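Local structure of reducing-end xylose-releasing exo-oligoxylanase Rex8A (Paenibacillus barcinonensis, 6SUD) at residues 104-109 against 123-128; 163-168 against 175-180; 130-135 against 200-205. The protein hydrolyses short xylooligosaccharides, linear or branched, releasing xylose from their reducing ends during the breakdown of xylan. The protein carries 1 engineered substitution. All blocks are in the same frame, centred on the assembly; numbering follows the deposited sequence.

The three contacts gather round helix 127-144, whose first turn carries Asp128 to a bound xylose, in this glycosyl hydrolase family 8 domain. Contact 1 packs a surface loop on the residues leading into that helix; contact 2, with its centre about 11 Å from that of contact 1, joins the next helix to the segment 175-180. Lys107 O and Gln167 NE2, 2.8 Å apart, bridge the two. Contact 3 lies deepest, and Trp177 CZ2 of contact 2 reaches 3.7 Å from Tyr203 CE1. Glu130 on the shared helix touches both Pro125 and Met176. Between side chains, Phe132 is about 7 Å from Glu70, the inferred proton donor, and Pro125 about 11 Å.

Contact 1 of 3, residues 104-109 against 123-128; sequences GRYKDY and PGPAPD. With XYP (beta-D-xylopyranose), chain K.
Two successive beta turns, a type I turn from Gly104 to Lys107 and a type II turn from Tyr106 to Tyr109, present two tyrosines to the proline-rich lead-in of helix 127-144, beside the xylose pocket of this family 8 glycosidase. The Tyr106 ring receives Pro125 CD and Gly124 CA over one face as CH-pi contacts; Pro125 CD stands 3.9 Å from the centroid of the Tyr106 ring, only 20° off its normal. The opposite face is covered by Arg105 CG of the same turn, so the ring is sandwiched. Tyr106 CG lies beside the backbone N (chi1 -60°), which turns the ring toward 123-125. Tyr109 takes the next atoms of the Pro125 ring: Tyr109 CD2 comes 3.7 Å from Pro125 CG, and Tyr109 CB 3.9 Å from Pro125 CB. No hydrogen bond crosses between the segments; the phenol oxygens bond to others, Tyr106 OH to Glu189 and Tyr109 OH to the backbone oxygen of Asp174. Past Pro125 the chain turns to the sugar. Ala126 CB lies 3.1 Å from xylose O4, and the hydroxyl O3 of xylose donates a 2.6 Å hydrogen bond to Asp128 OD2.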
loop_
_atom_site.group_PDB
_atom_site.type_symbol
_atom_site.label_atom_id
_atom_site.label_comp_id
_atom_site.label_asym_id
_atom_site.label_seq_id
_atom_site.Cartn_x
_atom_site.Cartn_y
_atom_site.Cartn_z
ATOM N N GLY A 104 -18.480 9.982 16.984
ATOM C CA GLY A 104 -18.421 8.713 17.726
ATOM C C GLY A 104 -17.001 8.205 17.836
ATOM O O GLY A 104 -16.067 8.989 17.575
ATOM N N ARG A 105 -16.841 6.931 18.199
ATOM C CA ARG A 105 -15.525 6.356 18.583
ATOM C C ARG A 105 -14.577 6.334 17.377
ATOM O O ARG A 105 -13.359 6.294 17.620
ATOM C CB ARG A 105 -15.669 4.967 19.208
ATOM C CG ARG A 105 -16.136 3.864 18.269
ATOM C CD ARG A 105 -15.934 2.493 18.900
ATOM N NE ARG A 105 -16.555 2.411 20.219
ATOM C CZ ARG A 105 -15.908 2.369 21.391
ATOM N NH1 ARG A 105 -14.585 2.375 21.451
ATOM N NH2 ARG A 105 -16.604 2.317 22.513
ATOM N N TYR A 106 -15.102 6.403 16.146
ATOM C CA TYR A 106 -14.296 6.316 14.892
ATOM C C TYR A 106 -14.271 7.653 14.132
ATOM O O TYR A 106 -13.921 7.670 12.941
ATOM C CB TYR A 106 -14.832 5.195 13.995
ATOM C CG TYR A 106 -14.815 3.809 14.591
ATOM C CD1 TYR A 106 -13.693 3.316 15.236
ATOM C CD2 TYR A 106 -15.914 2.969 14.483
ATOM C CE1 TYR A 106 -13.671 2.042 15.781
ATOM C CE2 TYR A 106 -15.906 1.690 15.013
ATOM C CZ TYR A 106 -14.781 1.223 15.668
ATOM O OH TYR A 106 -14.767 -0.034 16.196
ATOM N N LYS A 107 -14.605 8.758 14.799
ATOM C CA LYS A 107 -14.665 10.112 14.190
ATOM C C LYS A 107 -13.400 10.369 13.361
ATOM O O LYS A 107 -12.297 10.228 13.918
ATOM C CB LYS A 107 -14.774 11.166 15.298
ATOM C CG LYS A 107 -14.988 12.594 14.812
ATOM C CD LYS A 107 -15.313 13.564 15.932
ATOM C CE LYS A 107 -14.087 14.047 16.675
ATOM N NZ LYS A 107 -13.400 15.143 15.948
ATOM N N ASP A 108 -13.564 10.733 12.082
ATOM C CA ASP A 108 -12.480 11.152 11.147
ATOM C C ASP A 108 -11.793 9.923 10.536
ATOM O O ASP A 108 -11.082 10.101 9.541
ATOM C CB ASP A 108 -11.466 12.089 11.813
ATOM C CG ASP A 108 -12.073 13.365 12.376
ATOM O OD1 ASP A 108 -13.166 13.746 11.915
ATOM O OD2 ASP A 108 -11.439 13.974 13.267
ATOM N N TYR A 109 -11.985 8.727 11.105
ATOM C CA TYR A 109 -11.632 7.439 10.441
ATOM C C TYR A 109 -12.644 7.137 9.329
ATOM O O TYR A 109 -13.713 7.785 9.246
ATOM C CB TYR A 109 -11.610 6.272 11.433
ATOM C CG TYR A 109 -10.571 6.304 12.529
ATOM C CD1 TYR A 109 -9.413 7.062 12.443
ATOM C CD2 TYR A 109 -10.723 5.492 13.639
ATOM C CE1 TYR A 109 -8.455 7.028 13.443
ATOM C CE2 TYR A 109 -9.783 5.453 14.652
ATOM C CZ TYR A 109 -8.636 6.216 14.548
ATOM O OH TYR A 109 -7.698 6.169 15.543
ATOM N N PRO A 123 -18.784 -0.279 10.574
ATOM C CA PRO A 123 -18.208 1.031 10.886
ATOM C C PRO A 123 -16.699 1.023 11.175
ATOM O O PRO A 123 -16.083 2.072 11.046
ATOM C CB PRO A 123 -18.995 1.450 12.133
ATOM C CG PRO A 123 -19.321 0.141 12.816
ATOM C CD PRO A 123 -19.545 -0.850 11.689
ATOM N N GLY A 124 -16.141 -0.134 11.550
ATOM C CA GLY A 124 -14.726 -0.268 11.951
ATOM C C GLY A 124 -13.771 0.102 10.818
ATOM O O GLY A 124 -14.036 -0.207 9.665
ATOM N N PRO A 125 -12.657 0.805 11.113
ATOM C CA PRO A 125 -11.659 1.169 10.108
ATOM C C PRO A 125 -10.519 0.157 9.902
ATOM O O PRO A 125 -10.327 -0.724 10.721
ATOM C CB PRO A 125 -11.106 2.448 10.731
ATOM C CG PRO A 125 -11.025 2.095 12.202
ATOM C CD PRO A 125 -12.287 1.295 12.453
ATOM N N ALA A 126 -9.785 0.335 8.805
ATOM C CA ALA A 126 -8.582 -0.430 8.423
ATOM C C ALA A 126 -7.417 0.548 8.291
ATOM O O ALA A 126 -7.348 1.287 7.313
ATOM C CB ALA A 126 -8.836 -1.174 7.137
ATOM N N PRO A 127 -6.504 0.617 9.285
ATOM C CA PRO A 127 -5.429 1.612 9.288
ATOM C C PRO A 127 -4.592 1.741 8.003
ATOM O O PRO A 127 -4.094 2.816 7.774
ATOM C CB PRO A 127 -4.514 1.153 10.437
ATOM C CG PRO A 127 -5.413 0.376 11.369
ATOM C CD PRO A 127 -6.523 -0.194 10.510
ATOM N N ASP A 128 -4.439 0.689 7.189
ATOM C CA ASP A 128 -3.669 0.824 5.920
ATOM C C ASP A 128 -4.438 1.743 4.964
ATOM O O ASP A 128 -3.812 2.326 4.032
ATOM C CB ASP A 128 -3.341 -0.512 5.252
ATOM C CG ASP A 128 -4.531 -1.389 4.912
ATOM O OD1 ASP A 128 -5.584 -1.290 5.607
ATOM O OD2 ASP A 128 -4.387 -2.194 3.956
HETATM O O1 XYP K . -9.464 -7.409 3.431
HETATM C C1 XYP K . -8.883 -6.210 3.989
HETATM C C2 XYP K . -7.375 -6.089 3.755
HETATM C C3 XYP K . -6.786 -4.876 4.466
HETATM C C4 XYP K . -7.842 -3.780 4.557
HETATM C C5 XYP K . -8.778 -3.888 3.359
HETATM O O2 XYP K . -6.684 -7.283 4.144
HETATM O O3 XYP K . -5.613 -4.472 3.739
HETATM O O4 XYP K . -8.587 -3.947 5.766
HETATM O O5 XYP K . -9.533 -5.099 3.371
#

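Contact 2 of 3, residues 163-168 against 175-180; sequences ACLHQG and PMWEPS
Cys164, on helix 153-170, meets Trp177 and Met176 with its side chain and Pro175 and Met176 with its carbonyl. Its CB packs 3.7 Å from Trp177 CZ3, at the benzo end of the indole. One bond further out, SG sits beside the backbone N, anti to the carbonyl carbon (chi1 -75°), and this brings the sulfur within reach of two neighbours. It meets the edge of the Trp177 six-membered ring in a sulfur-aromatic contact, 77° off the ring normal, and Cys164 SG is also 4.0 Å from Met176 SD. The methionine gets there with a chain that runs extended beyond CG, and its CE continues past the cysteine to Glu130 of helix 127-144.

The backbone of the same cysteine supplies the polar link. Cys164 O accepts a hydrogen bond from Met176 N at 2.8 Å, with an N-H...O angle of 157° and the donor in the carbonyl plane. Pro175 CB presses on this oxygen at 3.3 Å and also lies 3.6 Å from Leu165 O, so the proline ring sits against two successive carbonyl oxygens in the C-terminal half of helix 153-170. Leu165 adds the second grip on the tryptophan: although its CB points away, Leu165 CD2 returns to within 3.9 Å of Trp177 CB. Beyond the two segments, Trp218 of helix 215-232 meets the Trp177 ring edge-to-face.

This is the packing of a helix against the chain that doubles back after it: one backbone hydrogen bond and an apolar seam dock the return segment, which goes on into the small antiparallel hairpin of strands 177-178 and 183-184.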
loop_
_atom_site.group_PDB
_atom_site.type_symbol
_atom_site.label_atom_id
_atom_site.label_comp_id
_atom_site.label_asym_id
_atom_site.label_seq_id
_atom_site.Cartn_x
_atom_site.Cartn_y
_atom_site.Cartn_z
ATOM N N ALA A 163 -6.466 12.166 14.182
ATOM C CA ALA A 163 -7.333 11.113 14.755
ATOM C C ALA A 163 -6.501 9.836 14.948
ATOM O O ALA A 163 -6.606 9.203 16.009
ATOM C CB ALA A 163 -8.544 10.901 13.889
ATOM N N CYS A 164 -5.635 9.502 13.987
ATOM C CA CYS A 164 -4.771 8.293 14.036
ATOM C C CYS A 164 -3.965 8.250 15.338
ATOM O O CYS A 164 -3.762 7.150 15.866
ATOM C CB CYS A 164 -3.807 8.258 12.863
ATOM S SG CYS A 164 -4.629 7.810 11.313
ATOM N N LEU A 165 -3.484 9.396 15.825
ATOM C CA LEU A 165 -2.639 9.422 17.043
ATOM C C LEU A 165 -3.449 9.789 18.289
ATOM O O LEU A 165 -3.026 9.354 19.372
ATOM C CB LEU A 165 -1.478 10.397 16.849
ATOM C CG LEU A 165 -0.530 10.071 15.699
ATOM C CD1 LEU A 165 0.711 10.945 15.789
ATOM C CD2 LEU A 165 -0.156 8.587 15.687
ATOM N N HIS A 166 -4.555 10.528 18.156
ATOM C CA HIS A 166 -5.206 11.207 19.308
ATOM C C HIS A 166 -6.665 10.792 19.498
ATOM O O HIS A 166 -7.326 11.419 20.349
ATOM C CB HIS A 166 -5.096 12.722 19.135
ATOM C CG HIS A 166 -3.689 13.200 19.067
ATOM N ND1 HIS A 166 -2.841 13.146 20.157
ATOM C CD2 HIS A 166 -2.982 13.738 18.054
ATOM C CE1 HIS A 166 -1.662 13.642 19.812
ATOM N NE2 HIS A 166 -1.730 14.016 18.531
ATOM N N GLN A 167 -7.153 9.787 18.763
ATOM C CA GLN A 167 -8.555 9.303 18.888
ATOM C C GLN A 167 -8.863 8.967 20.355
ATOM O O GLN A 167 -9.998 9.257 20.771
ATOM C CB GLN A 167 -8.815 8.099 17.979
ATOM C CG GLN A 167 -10.274 7.696 17.882
ATOM C CD GLN A 167 -11.110 8.676 17.097
ATOM O OE1 GLN A 167 -11.663 9.636 17.648
ATOM N NE2 GLN A 167 -11.227 8.434 15.799
ATOM N N GLY A 168 -7.921 8.386 21.108
ATOM C CA GLY A 168 -8.148 7.982 22.512
ATOM C C GLY A 168 -8.456 9.159 23.427
ATOM O O GLY A 168 -9.000 8.931 24.520
ATOM N N PRO A 175 -6.473 5.082 19.321
ATOM C CA PRO A 175 -5.590 5.470 18.226
ATOM C C PRO A 175 -5.207 4.253 17.374
ATOM O O PRO A 175 -5.402 3.115 17.802
ATOM C CB PRO A 175 -4.369 6.064 18.934
ATOM C CG PRO A 175 -4.341 5.360 20.277
ATOM C CD PRO A 175 -5.793 5.109 20.631
ATOM N N MET A 176 -4.687 4.513 16.178
ATOM C CA MET A 176 -4.280 3.446 15.230
ATOM C C MET A 176 -2.812 3.087 15.427
ATOM O O MET A 176 -2.395 2.019 14.936
ATOM C CB MET A 176 -4.534 3.883 13.790
ATOM C CG MET A 176 -5.962 3.653 13.403
ATOM S SD MET A 176 -6.276 4.230 11.740
ATOM C CE MET A 176 -7.967 3.653 11.598
ATOM N N TRP A 177 -2.067 3.918 16.159
ATOM C CA TRP A 177 -0.673 3.611 16.566
ATOM C C TRP A 177 -0.651 3.324 18.069
ATOM O O TRP A 177 -1.368 4.025 18.806
ATOM C CB TRP A 177 0.272 4.756 16.177
ATOM C CG TRP A 177 0.806 4.630 14.785
ATOM C CD1 TRP A 177 2.056 4.215 14.420
ATOM C CD2 TRP A 177 0.095 4.894 13.561
ATOM N NE1 TRP A 177 2.166 4.203 13.053
ATOM C CE2 TRP A 177 0.987 4.624 12.503
ATOM C CE3 TRP A 177 -1.195 5.347 13.254
ATOM C CZ2 TRP A 177 0.616 4.767 11.165
ATOM C CZ3 TRP A 177 -1.554 5.498 11.933
ATOM C CH2 TRP A 177 -0.658 5.208 10.905
ATOM N N GLU A 178 0.099 2.302 18.487
ATOM C CA GLU A 178 0.350 2.037 19.931
ATOM C C GLU A 178 1.377 3.062 20.403
ATOM O O GLU A 178 2.493 3.086 19.892
ATOM C CB GLU A 178 0.799 0.592 20.154
ATOM C CG GLU A 178 1.256 0.297 21.581
ATOM C CD GLU A 178 0.355 0.799 22.702
ATOM O OE1 GLU A 178 -0.864 0.510 22.664
ATOM O OE2 GLU A 178 0.882 1.486 23.622
ATOM N N PRO A 179 1.032 3.965 21.353
ATOM C CA PRO A 179 1.960 5.015 21.768
ATOM C C PRO A 179 3.251 4.467 22.393
ATOM O O PRO A 179 4.264 5.099 22.229
ATOM C CB PRO A 179 1.156 5.828 22.801
ATOM C CG PRO A 179 -0.283 5.512 22.476
ATOM C CD PRO A 179 -0.259 4.058 22.053
ATOM N N SER A 180 3.182 3.323 23.079
ATOM C CA SER A 180 4.313 2.730 23.840
ATOM C C SER A 180 5.440 2.261 22.906
ATOM O O SER A 180 6.607 2.372 23.320
ATOM C CB SER A 180 3.853 1.620 24.763
ATOM O OG SER A 180 3.413 0.475 24.045
#

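Contact 3 of 3, residues 130-135 against 200-205; sequences EEFFAM and PHFYEL
Phe202, in the first turn of helix 200-209, is the main point of contact with helix 127-144. One face of its ring is covered by Met135: Met135 CG lies 3.6 Å from the centroid of the Phe202 ring and almost on the normal, while the sulfur sits over the same face, off centre, as a Met-aromatic contact with Met135 SD 4.1 Å from that centroid. The CE2 edge of the Phe202 ring points into the face of Phe132 in a T-shaped pair, centroids 5.1 Å apart and planes at 69°. An alanine here is likely to leave the Phe132 face and the Met135 thioether without their shared partner, opening a gap between the helices.

Tyr203 comes next and makes the polar link. Its OH donates a 2.8 Å hydrogen bond to Glu131 OE1, using the syn lone pair of that oxygen, and the carboxylate lies nearly coplanar with the phenol ring, 19° apart. The same OH is also bonded to the backbone N of Leu199, so this buried hydroxyl has two partners. Leu205 closes the row: the Met135 chain, bent at chi2 and chi3, brings Met135 CE to 3.7 Å from Leu205 CB.

The axes of segments 130-135 and 200-205 come within 10.7 Å, with their N-to-C directions 46° apart. Around this pair, helix 69-81 backs Phe132 and Met135 through Ser73 and Met77, helix 215-232 packs on Tyr203 through Ala221 and Ser225, and helix 268-280 lies against His201 and Glu204, a setting consistent with the helical barrel of family 8.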
loop_
_atom_site.group_PDB
_atom_site.type_symbol
_atom_site.label_atom_id
_atom_site.label_comp_id
_atom_site.label_asym_id
_atom_site.label_seq_id
_atom_site.Cartn_x
_atom_site.Cartn_y
_atom_site.Cartn_z
ATOM N N GLU A 130 -6.318 4.588 6.073
ATOM C CA GLU A 130 -6.026 5.939 6.629
ATOM C C GLU A 130 -4.627 6.414 6.209
ATOM O O GLU A 130 -4.501 7.547 5.734
ATOM C CB GLU A 130 -6.185 5.937 8.157
ATOM C CG GLU A 130 -7.617 6.170 8.642
ATOM C CD GLU A 130 -8.643 5.075 8.381
ATOM O OE1 GLU A 130 -8.299 4.068 7.754
ATOM O OE2 GLU A 130 -9.779 5.208 8.838
ATOM N N GLU A 131 -3.595 5.591 6.340
ATOM C CA GLU A 131 -2.213 6.062 6.057
ATOM C C GLU A 131 -2.018 6.318 4.554
ATOM O O GLU A 131 -1.312 7.264 4.213
ATOM C CB GLU A 131 -1.188 5.093 6.630
ATOM C CG GLU A 131 -1.237 3.724 6.011
ATOM C CD GLU A 131 -0.293 2.771 6.700
ATOM O OE1 GLU A 131 0.596 3.256 7.426
ATOM O OE2 GLU A 131 -0.480 1.554 6.540
ATOM N N PHE A 132 -2.657 5.561 3.659
ATOM C CA PHE A 132 -2.582 5.877 2.207
ATOM C C PHE A 132 -3.410 7.116 1.881
ATOM O O PHE A 132 -2.969 7.888 1.025
ATOM C CB PHE A 132 -3.046 4.728 1.315
ATOM C CG PHE A 132 -1.930 3.842 0.827
ATOM C CD1 PHE A 132 -1.404 2.863 1.651
ATOM C CD2 PHE A 132 -1.454 3.930 -0.477
ATOM C CE1 PHE A 132 -0.386 2.030 1.208
ATOM C CE2 PHE A 132 -0.448 3.085 -0.925
ATOM C CZ PHE A 132 0.079 2.129 -0.079
ATOM N N PHE A 133 -4.597 7.270 2.470
ATOM C CA PHE A 133 -5.431 8.473 2.224
ATOM C C PHE A 133 -4.570 9.694 2.542
ATOM O O PHE A 133 -4.423 10.598 1.706
ATOM C CB PHE A 133 -6.699 8.486 3.080
ATOM C CG PHE A 133 -7.885 7.683 2.600
ATOM C CD1 PHE A 133 -8.372 7.801 1.309
ATOM C CD2 PHE A 133 -8.592 6.886 3.487
ATOM C CE1 PHE A 133 -9.501 7.102 0.917
ATOM C CE2 PHE A 133 -9.724 6.176 3.089
ATOM C CZ PHE A 133 -10.180 6.302 1.801
ATOM N N ALA A 134 -3.971 9.698 3.740
ATOM C CA ALA A 134 -3.183 10.829 4.255
ATOM C C ALA A 134 -2.015 11.111 3.299
ATOM O O ALA A 134 -1.826 12.276 2.912
ATOM C CB ALA A 134 -2.708 10.520 5.650
ATOM N N MET A 135 -1.263 10.084 2.910
ATOM C CA MET A 135 -0.091 10.274 2.019
ATOM C C MET A 135 -0.556 10.790 0.654
ATOM O O MET A 135 0.061 11.726 0.127
ATOM C CB MET A 135 0.706 8.981 1.844
ATOM C CG MET A 135 2.039 9.182 1.137
ATOM S SD MET A 135 3.281 9.951 2.216
ATOM C CE MET A 135 3.139 11.689 1.814
ATOM N N PRO A 200 7.317 2.866 6.694
ATOM C CA PRO A 200 8.269 3.805 7.294
ATOM C C PRO A 200 8.540 5.026 6.406
ATOM O O PRO A 200 8.722 6.104 6.925
ATOM C CB PRO A 200 9.524 2.942 7.522
ATOM C CG PRO A 200 9.295 1.726 6.644
ATOM C CD PRO A 200 7.810 1.489 6.738
ATOM N N HIS A 201 8.590 4.810 5.098
ATOM C CA HIS A 201 8.785 5.866 4.078
ATOM C C HIS A 201 7.649 6.889 4.087
ATOM O O HIS A 201 7.950 8.080 3.834
ATOM C CB HIS A 201 8.996 5.249 2.695
ATOM C CG HIS A 201 8.021 4.202 2.295
ATOM N ND1 HIS A 201 7.764 3.089 3.067
ATOM C CD2 HIS A 201 7.314 4.040 1.156
ATOM C CE1 HIS A 201 6.899 2.315 2.433
ATOM N NE2 HIS A 201 6.608 2.875 1.266
ATOM N N PHE A 202 6.403 6.510 4.375
ATOM C CA PHE A 202 5.314 7.522 4.488
ATOM C C PHE A 202 5.480 8.266 5.819
ATOM O O PHE A 202 5.186 9.462 5.873
ATOM C CB PHE A 202 3.910 6.911 4.442
ATOM C CG PHE A 202 3.469 6.361 3.108
ATOM C CD1 PHE A 202 4.356 6.233 2.057
ATOM C CD2 PHE A 202 2.144 5.980 2.897
ATOM C CE1 PHE A 202 3.936 5.712 0.847
ATOM C CE2 PHE A 202 1.730 5.466 1.678
ATOM C CZ PHE A 202 2.628 5.328 0.665
ATOM N N TYR A 203 5.943 7.581 6.864
ATOM C CA TYR A 203 6.052 8.199 8.212
ATOM C C TYR A 203 7.133 9.284 8.147
ATOM O O TYR A 203 6.950 10.331 8.789
ATOM C CB TYR A 203 6.247 7.173 9.330
ATOM C CG TYR A 203 5.332 5.975 9.255
ATOM C CD1 TYR A 203 4.089 6.047 8.648
ATOM C CD2 TYR A 203 5.723 4.755 9.777
ATOM C CE1 TYR A 203 3.276 4.932 8.535
ATOM C CE2 TYR A 203 4.909 3.645 9.708
ATOM C CZ TYR A 203 3.685 3.724 9.067
ATOM O OH TYR A 203 2.897 2.620 8.933
ATOM N N GLU A 204 8.207 9.073 7.381
ATOM C CA GLU A 204 9.237 10.120 7.138
ATOM C C GLU A 204 8.580 11.392 6.602
ATOM O O GLU A 204 8.977 12.488 7.040
ATOM C CB GLU A 204 10.262 9.676 6.103
ATOM C CG GLU A 204 11.172 8.589 6.602
ATOM C CD GLU A 204 12.285 9.020 7.536
ATOM O OE1 GLU A 204 12.299 10.201 7.960
ATOM O OE2 GLU A 204 13.155 8.175 7.809
ATOM N N LEU A 205 7.655 11.248 5.653
ATOM C CA LEU A 205 6.946 12.390 5.020
ATOM C C LEU A 205 5.885 12.957 5.969
ATOM O O LEU A 205 5.684 14.183 5.970
ATOM C CB LEU A 205 6.378 11.914 3.682
ATOM C CG LEU A 205 7.460 11.487 2.696
ATOM C CD1 LEU A 205 6.871 11.069 1.361
ATOM C CD2 LEU A 205 8.479 12.595 2.499
#